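Local coordinates for uncharacterized protein (Klebsiella pneumoniae, PDB 2A2L) that is of unknown function but belongs to the HbpS-like family of haem-degrading proteins and is found as an assembly of eight copies, at residues S59-A70 / A119-D130; T77-Q85 / I101-P109. One frame throughout, in Å; residues are numbered along the deposited sequence.

The two contacts both reach the same antiparallel sheet, their centres about 10 Å apart, and together they show how a sheet joins its helices and loops. Contact 1 sets helix 59-72 against strand 116-123, reaching the start of helix 127-143. Contact 2 is nested inside the loop closed by contact 1: the chain after helix 59-72 folds against the segment leading into strand 107-111. That strand neighbours 116-123 in the sheet, so backbone bonds, probably V122 to G106 and V120 to L108, pass directly between the contacts. Both contacts touch the second subunit, so this region lies close to a subunit interface.

Contact 1. Residues S59-A70 / A119-D130; sequences SCDISLNKAWSA and AVGVSGGTVEQD
K66 reaches from helix 59-72 to strand 116-123 and the start of helix 127-143, and its ammonium group gathers most of the polar chemistry here. The helix packs on a face of the four-stranded antiparallel sheet, lying along strand 116-123. NZ donates to V122 O at 2.9 Å, in the carbonyl plane with a C=O...N angle of 153°. It forms a salt bridge with D130 OD2 at 3.2 Å, the two side chains crossing at about a right angle. Water 1, 3.0 Å from K66 NZ, and G105 O, in the loop that leads into strand 107-111, bring the acceptors around NZ to four, so its three protons must be shared among them. The second oxygen of the carboxylate is also occupied: D130 OD1 takes the amide of G125 on its syn lone pair, which ties the turn after the strand to the first turn of helix 127-143. A capping box of T126 and Q129 closes that same helix end.

Water 1 also joins S123 OG at 2.9 Å. This hydroxyl stands anti to the backbone N (chi1 -176°), which brings it against I62 CG2 and S59 OG, the latter making only a weak bond. Nearer the middle, S63 OG lies within bonding distance of G121 O, at 3.1 Å, and is also hydrogen-bonded to S38 OG of the adjoining strand 36-41.

Helix and strand run roughly antiparallel, with axes 5.7 Å apart. G121 has no side chain to hold the helix off, and two CA-H...O contacts fill the close approach: G121 CA to S63 O, and A67 CA to V120 O at 3.4 Å. Beyond them the methyls of A70 and A119 meet.

The chemistry implies a buried lysine whose charge is probably offset in part by D130, with carbonyls and a water completing the shell around it.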
loop_
_atom_site.group_PDB
_atom_site.type_symbol
_atom_site.label_atom_id
_atom_site.label_comp_id
_atom_site.label_asym_id
_atom_site.label_seq_id
_atom_site.Cartn_x
_atom_site.Cartn_y
_atom_site.Cartn_z
ATOM N N SER A 59 17.990 -2.853 -7.340
ATOM C CA SER A 59 17.819 -3.907 -8.329
ATOM C C SER A 59 17.201 -5.234 -7.850
ATOM O O SER A 59 16.977 -6.104 -8.663
ATOM C CB SER A 59 19.124 -4.146 -9.103
ATOM O OG SER A 59 19.555 -2.983 -9.800
ATOM N N CYS A 60 16.940 -5.400 -6.555
ATOM C CA CYS A 60 16.315 -6.641 -6.057
ATOM C C CYS A 60 14.844 -6.806 -6.412
ATOM O O CYS A 60 14.456 -7.885 -6.847
ATOM C CB CYS A 60 16.461 -6.847 -4.546
ATOM S SG CYS A 60 17.905 -6.142 -3.781
ATOM N N ASP A 61 14.039 -5.774 -6.164
ATOM C CA ASP A 61 12.635 -5.727 -6.597
ATOM C C ASP A 61 12.575 -5.879 -8.118
ATOM O O ASP A 61 11.924 -6.788 -8.645
ATOM C CB ASP A 61 11.996 -4.367 -6.198
ATOM C CG ASP A 61 10.612 -4.510 -5.553
ATOM O OD1 ASP A 61 10.328 -5.574 -4.954
ATOM O OD2 ASP A 61 9.813 -3.546 -5.629
ATOM N N ILE A 62 13.276 -4.985 -8.812
ATOM C CA ILE A 62 13.371 -5.046 -10.274
ATOM C C ILE A 62 13.665 -6.457 -10.773
ATOM O O ILE A 62 12.941 -6.977 -11.611
ATOM C CB ILE A 62 14.461 -4.103 -10.850
ATOM C CG1 ILE A 62 14.155 -2.653 -10.513
ATOM C CG2 ILE A 62 14.554 -4.286 -12.370
ATOM C CD1 ILE A 62 15.362 -1.741 -10.655
ATOM N N SER A 63 14.727 -7.066 -10.260
ATOM C CA SER A 63 15.151 -8.387 -10.736
ATOM C C SER A 63 14.103 -9.465 -10.508
ATOM O O SER A 63 13.794 -10.237 -11.427
ATOM C CB SER A 63 16.483 -8.799 -10.112
ATOM O OG SER A 63 16.585 -10.213 -10.060
ATOM N N LEU A 64 13.551 -9.513 -9.293
ATOM C CA LEU A 64 12.373 -10.366 -8.996
ATOM C C LEU A 64 11.208 -10.117 -9.946
ATOM O O LEU A 64 10.679 -11.033 -10.563
ATOM C CB LEU A 64 11.917 -10.212 -7.537
ATOM C CG LEU A 64 10.803 -11.146 -7.047
ATOM C CD1 LEU A 64 11.249 -12.600 -7.114
ATOM C CD2 LEU A 64 10.273 -10.781 -5.638
ATOM N N ASN A 65 10.810 -8.873 -10.106
ATOM C CA ASN A 65 9.633 -8.622 -10.938
ATOM C C ASN A 65 9.806 -8.857 -12.418
ATOM O O ASN A 65 8.838 -9.147 -13.105
ATOM C CB ASN A 65 9.065 -7.249 -10.665
ATOM C CG ASN A 65 8.637 -7.107 -9.253
ATOM O OD1 ASN A 65 8.055 -8.039 -8.662
ATOM N ND2 ASN A 65 8.934 -5.961 -8.675
ATOM N N LYS A 66 11.037 -8.735 -12.896
ATOM C CA LYS A 66 11.363 -9.163 -14.247
ATOM C C LYS A 66 11.106 -10.639 -14.387
ATOM O O LYS A 66 10.599 -11.055 -15.402
ATOM C CB LYS A 66 12.817 -8.845 -14.614
ATOM C CG LYS A 66 13.081 -7.369 -14.866
ATOM C CD LYS A 66 14.568 -7.093 -15.021
ATOM C CE LYS A 66 14.848 -5.764 -15.717
ATOM N NZ LYS A 66 16.327 -5.564 -15.814
ATOM N N ALA A 67 11.430 -11.429 -13.364
ATOM C CA ALA A 67 11.202 -12.874 -13.449
ATOM C C ALA A 67 9.696 -13.130 -13.436
ATOM O O ALA A 67 9.159 -13.845 -14.291
ATOM C CB ALA A 67 11.907 -13.631 -12.305
ATOM N N TRP A 68 9.018 -12.525 -12.467
ATOM C CA TRP A 68 7.582 -12.674 -12.343
ATOM C C TRP A 68 6.852 -12.178 -13.584
ATOM O O TRP A 68 5.848 -12.774 -13.972
ATOM C CB TRP A 68 7.064 -12.011 -11.068
ATOM C CG TRP A 68 5.577 -12.106 -10.914
ATOM C CD1 TRP A 68 4.870 -13.085 -10.252
ATOM C CD2 TRP A 68 4.609 -11.187 -11.426
ATOM N NE1 TRP A 68 3.528 -12.829 -10.332
ATOM C CE2 TRP A 68 3.334 -11.677 -11.054
ATOM C CE3 TRP A 68 4.689 -10.023 -12.206
ATOM C CZ2 TRP A 68 2.148 -11.029 -11.410
ATOM C CZ3 TRP A 68 3.506 -9.384 -12.570
ATOM C CH2 TRP A 68 2.251 -9.890 -12.165
ATOM N N SER A 69 7.359 -11.112 -14.208
ATOM C CA SER A 69 6.787 -10.616 -15.457
ATOM C C SER A 69 7.029 -11.566 -16.625
ATOM O O SER A 69 6.121 -11.869 -17.392
ATOM C CB SER A 69 7.344 -9.234 -15.796
ATOM O OG SER A 69 6.836 -8.241 -14.929
ATOM N N ALA A 70 8.266 -12.031 -16.750
ATOM C CA ALA A 70 8.617 -13.031 -17.742
ATOM C C ALA A 70 7.799 -14.338 -17.661
ATOM O O ALA A 70 7.448 -14.928 -18.690
ATOM C CB ALA A 70 10.082 -13.319 -17.679
ATOM N N ALA A 119 10.588 -18.535 -14.589
ATOM C CA ALA A 119 11.315 -17.480 -15.283
ATOM C C ALA A 119 12.498 -16.959 -14.489
ATOM O O ALA A 119 12.605 -17.197 -13.283
ATOM C CB ALA A 119 10.396 -16.344 -15.598
ATOM N N VAL A 120 13.381 -16.241 -15.180
ATOM C CA VAL A 120 14.540 -15.612 -14.561
ATOM C C VAL A 120 14.471 -14.101 -14.760
ATOM O O VAL A 120 13.725 -13.609 -15.598
ATOM C CB VAL A 120 15.905 -16.188 -15.119
ATOM C CG1 VAL A 120 15.967 -17.721 -14.998
ATOM C CG2 VAL A 120 16.137 -15.768 -16.588
ATOM N N GLY A 121 15.249 -13.382 -13.964
ATOM C CA GLY A 121 15.316 -11.926 -14.002
ATOM C C GLY A 121 16.701 -11.469 -13.554
ATOM O O GLY A 121 17.229 -11.961 -12.557
ATOM N N VAL A 122 17.304 -10.554 -14.313
ATOM C CA VAL A 122 18.615 -9.971 -13.971
ATOM C C VAL A 122 18.480 -8.449 -13.963
ATOM O O VAL A 122 17.801 -7.871 -14.810
ATOM C CB VAL A 122 19.717 -10.408 -14.989
ATOM C CG1 VAL A 122 21.027 -9.650 -14.768
ATOM C CG2 VAL A 122 19.998 -11.885 -14.867
ATOM N N SER A 123 19.101 -7.796 -12.995
ATOM C CA SER A 123 19.054 -6.344 -12.940
ATOM C C SER A 123 20.351 -5.816 -12.382
ATOM O O SER A 123 20.992 -6.491 -11.588
ATOM C CB SER A 123 17.876 -5.869 -12.097
ATOM O OG SER A 123 17.771 -4.459 -12.120
ATOM N N GLY A 124 20.735 -4.619 -12.817
ATOM C CA GLY A 124 21.837 -3.888 -12.202
ATOM C C GLY A 124 22.978 -3.618 -13.171
ATOM O O GLY A 124 23.977 -2.996 -12.813
ATOM N N GLY A 125 22.842 -4.099 -14.402
ATOM C CA GLY A 125 23.705 -3.635 -15.474
ATOM C C GLY A 125 22.935 -2.652 -16.325
ATOM O O GLY A 125 21.887 -2.165 -15.908
ATOM N N THR A 126 23.470 -2.357 -17.511
ATOM C CA THR A 126 22.655 -1.980 -18.666
ATOM C C THR A 126 21.616 -3.044 -19.032
ATOM O O THR A 126 21.756 -4.216 -18.693
ATOM C CB THR A 126 23.511 -1.751 -19.940
ATOM O OG1 THR A 126 23.730 -3.009 -20.608
ATOM C CG2 THR A 126 24.812 -1.042 -19.625
ATOM N N VAL A 127 20.601 -2.611 -19.768
ATOM C CA VAL A 127 19.502 -3.482 -20.158
ATOM C C VAL A 127 19.981 -4.606 -21.072
ATOM O O VAL A 127 19.591 -5.758 -20.910
ATOM C CB VAL A 127 18.378 -2.668 -20.807
ATOM C CG1 VAL A 127 17.309 -3.571 -21.374
ATOM C CG2 VAL A 127 17.762 -1.770 -19.798
ATOM N N GLU A 128 20.847 -4.255 -22.017
ATOM C CA GLU A 128 21.519 -5.229 -22.876
ATOM C C GLU A 128 22.292 -6.285 -22.093
ATOM O O GLU A 128 22.240 -7.457 -22.446
ATOM C CB GLU A 128 22.470 -4.549 -23.866
ATOM C CG GLU A 128 21.953 -3.261 -24.484
ATOM C CD GLU A 128 22.452 -2.001 -23.758
ATOM O OE1 GLU A 128 21.786 -1.581 -22.780
ATOM O OE2 GLU A 128 23.494 -1.429 -24.173
ATOM N N GLN A 129 23.022 -5.859 -21.057
ATOM C CA GLN A 129 23.716 -6.777 -20.154
ATOM C C GLN A 129 22.793 -7.710 -19.376
ATOM O O GLN A 129 22.987 -8.934 -19.396
ATOM C CB GLN A 129 24.606 -6.007 -19.192
ATOM C CG GLN A 129 25.898 -5.528 -19.830
ATOM C CD GLN A 129 26.618 -4.540 -18.968
ATOM O OE1 GLN A 129 26.028 -3.938 -18.068
ATOM N NE2 GLN A 129 27.912 -4.374 -19.216
ATOM N N ASP A 130 21.798 -7.130 -18.699
ATOM C CA ASP A 130 20.776 -7.883 -17.972
ATOM C C ASP A 130 20.246 -9.043 -18.810
ATOM O O ASP A 130 20.153 -10.177 -18.342
ATOM C CB ASP A 130 19.615 -6.974 -17.566
ATOM C CG ASP A 130 20.047 -5.831 -16.667
ATOM O OD1 ASP A 130 21.136 -5.936 -16.048
ATOM O OD2 ASP A 130 19.300 -4.826 -16.580
HETATM O O HOH W 1 17.312 -2.968 -14.558
#

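Contact 2. Residues T77-Q85 / I101-P109; sequences THEITSAVQ and IIIFGGGLP
T77 OG1 donates to F104 O over 2.6 Å and takes a weak bond from the amide of G107 at 3.2 Å, so one hydroxyl spans the bend of the glycine run G105-G107. That run leads into strand 107-111, an outermost strand within the chain of the four-stranded antiparallel sheet of this HbpS-like fold, and loop 77-85 lies against it. With chi1 at 60°, OG1 sits between its own backbone N and carbonyl carbon, which directs it at the bend; it approaches F104 O from above the carbonyl plane, 38° out of it. The backbone of T77 joins in, its amide donating to G107 O at 3.1 Å with an N-H...O angle of 152°.

Water 2 adds a second layer to this grip. It lies 2.7 Å from H78 ND1, accepts from the amides of H78 and G106, and donates to G107 O, so the imidazole and the glycine bend share one solvent molecule. The edge of the same ring meets a methyl of L108, with CE1 and CD2 3.8 Å apart.

Further along the loop, T81 OG1 can donate to I103 O at 3.0 Å. The hydroxyl also accepts from water 3, which in turn takes the amide of G105, giving the polar side a second solvent bridge.

Aliphatic groups of the same loop pack nearby. I80 sets CD1 beyond the oxygen end of the I102 carbonyl and against CG2 of I101, whose side chain it crosses at about a right angle, while V84 CG2 rests 3.8 Å from I103 CD1. G92 and S89 of a second subunit pack against I103 and F104. I102 CG2 stands 3.8 Å above the F104 ring plane, over the ring centre.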
loop_
_atom_site.group_PDB
_atom_site.type_symbol
_atom_site.label_atom_id
_atom_site.label_comp_id
_atom_site.label_asym_id
_atom_site.label_seq_id
_atom_site.Cartn_x
_atom_site.Cartn_y
_atom_site.Cartn_z
ATOM N N THR A 77 10.676 -9.679 -20.892
ATOM C CA THR A 77 10.334 -8.281 -20.621
ATOM C C THR A 77 10.757 -7.295 -21.737
ATOM O O THR A 77 10.232 -6.169 -21.828
ATOM C CB THR A 77 10.811 -7.806 -19.212
ATOM O OG1 THR A 77 12.238 -7.927 -19.079
ATOM C CG2 THR A 77 10.112 -8.609 -18.100
ATOM N N HIS A 78 11.665 -7.740 -22.613
ATOM C CA HIS A 78 12.103 -6.914 -23.736
ATOM C C HIS A 78 11.076 -6.902 -24.846
ATOM O O HIS A 78 11.099 -6.027 -25.703
ATOM C CB HIS A 78 13.489 -7.336 -24.268
ATOM C CG HIS A 78 13.526 -8.698 -24.891
ATOM N ND1 HIS A 78 13.453 -9.859 -24.155
ATOM C CD2 HIS A 78 13.649 -9.081 -26.183
ATOM C CE1 HIS A 78 13.529 -10.900 -24.963
ATOM N NE2 HIS A 78 13.644 -10.455 -26.201
ATOM N N GLU A 79 10.162 -7.866 -24.822
ATOM C CA GLU A 79 9.219 -8.031 -25.908
ATOM C C GLU A 79 7.960 -7.188 -25.723
ATOM O O GLU A 79 7.136 -7.101 -26.633
ATOM C CB GLU A 79 8.836 -9.490 -26.067
ATOM C CG GLU A 79 9.918 -10.397 -26.569
ATOM C CD GLU A 79 9.427 -11.811 -26.687
ATOM O OE1 GLU A 79 9.974 -12.694 -25.986
ATOM O OE2 GLU A 79 8.456 -12.031 -27.443
ATOM N N ILE A 80 7.813 -6.559 -24.558
ATOM C CA ILE A 80 6.640 -5.741 -24.272
ATOM C C ILE A 80 6.909 -4.240 -24.330
ATOM O O ILE A 80 5.973 -3.437 -24.333
ATOM C CB ILE A 80 5.991 -6.094 -22.916
ATOM C CG1 ILE A 80 6.995 -6.032 -21.779
ATOM C CG2 ILE A 80 5.206 -7.439 -22.990
ATOM C CD1 ILE A 80 6.551 -6.811 -20.520
ATOM N N THR A 81 8.186 -3.876 -24.379
ATOM C CA THR A 81 8.609 -2.486 -24.475
ATOM C C THR A 81 7.876 -1.666 -25.552
ATOM O O THR A 81 7.382 -0.577 -25.270
ATOM C CB THR A 81 10.129 -2.417 -24.740
ATOM O OG1 THR A 81 10.789 -3.466 -24.012
ATOM C CG2 THR A 81 10.687 -1.052 -24.352
ATOM N N SER A 82 7.795 -2.192 -26.775
ATOM C CA SER A 82 7.129 -1.487 -27.876
ATOM C C SER A 82 5.613 -1.317 -27.693
ATOM O O SER A 82 5.024 -0.362 -28.198
ATOM C CB SER A 82 7.425 -2.176 -29.208
ATOM O OG SER A 82 7.457 -3.587 -29.042
ATOM N N ALA A 83 4.986 -2.235 -26.969
ATOM C CA ALA A 83 3.536 -2.197 -26.787
ATOM C C ALA A 83 3.066 -1.166 -25.747
ATOM O O ALA A 83 1.898 -0.770 -25.745
ATOM C CB ALA A 83 2.994 -3.612 -26.443
ATOM N N VAL A 84 3.974 -0.729 -24.879
ATOM C CA VAL A 84 3.604 0.082 -23.721
ATOM C C VAL A 84 3.982 1.563 -23.806
ATOM O O VAL A 84 3.751 2.310 -22.860
ATOM C CB VAL A 84 4.117 -0.530 -22.394
ATOM C CG1 VAL A 84 3.629 -1.989 -22.257
ATOM C CG2 VAL A 84 5.652 -0.468 -22.328
ATOM N N GLN A 85 4.550 1.970 -24.942
ATOM C CA GLN A 85 4.898 3.372 -25.213
ATOM C C GLN A 85 3.608 4.187 -25.300
ATOM O O GLN A 85 2.582 3.654 -25.747
ATOM C CB GLN A 85 5.672 3.499 -26.547
ATOM C CG GLN A 85 6.974 2.691 -26.648
ATOM C CD GLN A 85 7.877 2.862 -25.449
ATOM O OE1 GLN A 85 8.401 3.958 -25.171
ATOM N NE2 GLN A 85 8.027 1.797 -24.692
ATOM N N ILE A 101 4.873 -5.353 -13.342
ATOM C CA ILE A 101 5.211 -5.649 -14.739
ATOM C C ILE A 101 6.401 -4.817 -15.214
ATOM O O ILE A 101 6.309 -3.598 -15.316
ATOM C CB ILE A 101 4.016 -5.571 -15.725
ATOM C CG1 ILE A 101 3.014 -6.690 -15.426
ATOM C CG2 ILE A 101 4.509 -5.745 -17.163
ATOM C CD1 ILE A 101 1.690 -6.539 -16.139
ATOM N N ILE A 102 7.523 -5.483 -15.470
ATOM C CA ILE A 102 8.703 -4.778 -15.953
ATOM C C ILE A 102 8.737 -4.745 -17.459
ATOM O O ILE A 102 8.307 -5.695 -18.106
ATOM C CB ILE A 102 10.014 -5.320 -15.365
ATOM C CG1 ILE A 102 9.908 -5.456 -13.840
ATOM C CG2 ILE A 102 11.166 -4.375 -15.689
ATOM C CD1 ILE A 102 9.711 -4.129 -13.149
ATOM N N ILE A 103 9.201 -3.628 -18.019
ATOM C CA ILE A 103 8.957 -3.327 -19.431
ATOM C C ILE A 103 10.255 -3.004 -20.152
ATOM O O ILE A 103 10.246 -2.470 -21.257
ATOM C CB ILE A 103 7.935 -2.155 -19.623
ATOM C CG1 ILE A 103 8.366 -0.916 -18.831
ATOM C CG2 ILE A 103 6.534 -2.612 -19.258
ATOM C CD1 ILE A 103 7.699 0.354 -19.250
ATOM N N PHE A 104 11.375 -3.317 -19.520
ATOM C CA PHE A 104 12.653 -3.328 -20.223
ATOM C C PHE A 104 13.317 -4.679 -20.025
ATOM O O PHE A 104 13.002 -5.402 -19.066
ATOM C CB PHE A 104 13.562 -2.161 -19.807
ATOM C CG PHE A 104 13.509 -1.836 -18.340
ATOM C CD1 PHE A 104 14.382 -2.451 -17.436
ATOM C CD2 PHE A 104 12.589 -0.923 -17.853
ATOM C CE1 PHE A 104 14.318 -2.156 -16.080
ATOM C CE2 PHE A 104 12.513 -0.635 -16.491
ATOM C CZ PHE A 104 13.387 -1.248 -15.606
ATOM N N GLY A 105 14.212 -5.020 -20.952
ATOM C CA GLY A 105 14.832 -6.328 -20.997
ATOM C C GLY A 105 15.501 -6.724 -19.696
ATOM O O GLY A 105 15.876 -5.866 -18.889
ATOM N N GLY A 106 15.639 -8.028 -19.489
ATOM C CA GLY A 106 16.350 -8.532 -18.332
ATOM C C GLY A 106 15.638 -9.689 -17.670
ATOM O O GLY A 106 16.147 -10.260 -16.707
ATOM N N GLY A 107 14.452 -10.024 -18.188
ATOM C CA GLY A 107 13.612 -11.065 -17.619
ATOM C C GLY A 107 13.292 -12.027 -18.728
ATOM O O GLY A 107 12.866 -11.601 -19.789
ATOM N N LEU A 108 13.533 -13.314 -18.509
ATOM C CA LEU A 108 13.204 -14.330 -19.519
ATOM C C LEU A 108 12.389 -15.469 -18.909
ATOM O O LEU A 108 12.661 -15.882 -17.794
ATOM C CB LEU A 108 14.478 -14.869 -20.192
ATOM C CG LEU A 108 15.165 -13.906 -21.167
ATOM C CD1 LEU A 108 16.504 -14.422 -21.608
ATOM C CD2 LEU A 108 14.290 -13.602 -22.389
ATOM N N PRO A 109 11.365 -15.959 -19.624
ATOM C CA PRO A 109 10.744 -17.229 -19.247
ATOM C C PRO A 109 11.653 -18.430 -19.532
ATOM O O PRO A 109 12.468 -18.394 -20.455
ATOM C CB PRO A 109 9.503 -17.271 -20.134
ATOM C CG PRO A 109 9.906 -16.496 -21.329
ATOM C CD PRO A 109 10.701 -15.358 -20.790
HETATM O O HOH W 2 13.921 -9.559 -21.474
HETATM O O HOH W 3 13.740 -2.830 -23.290
#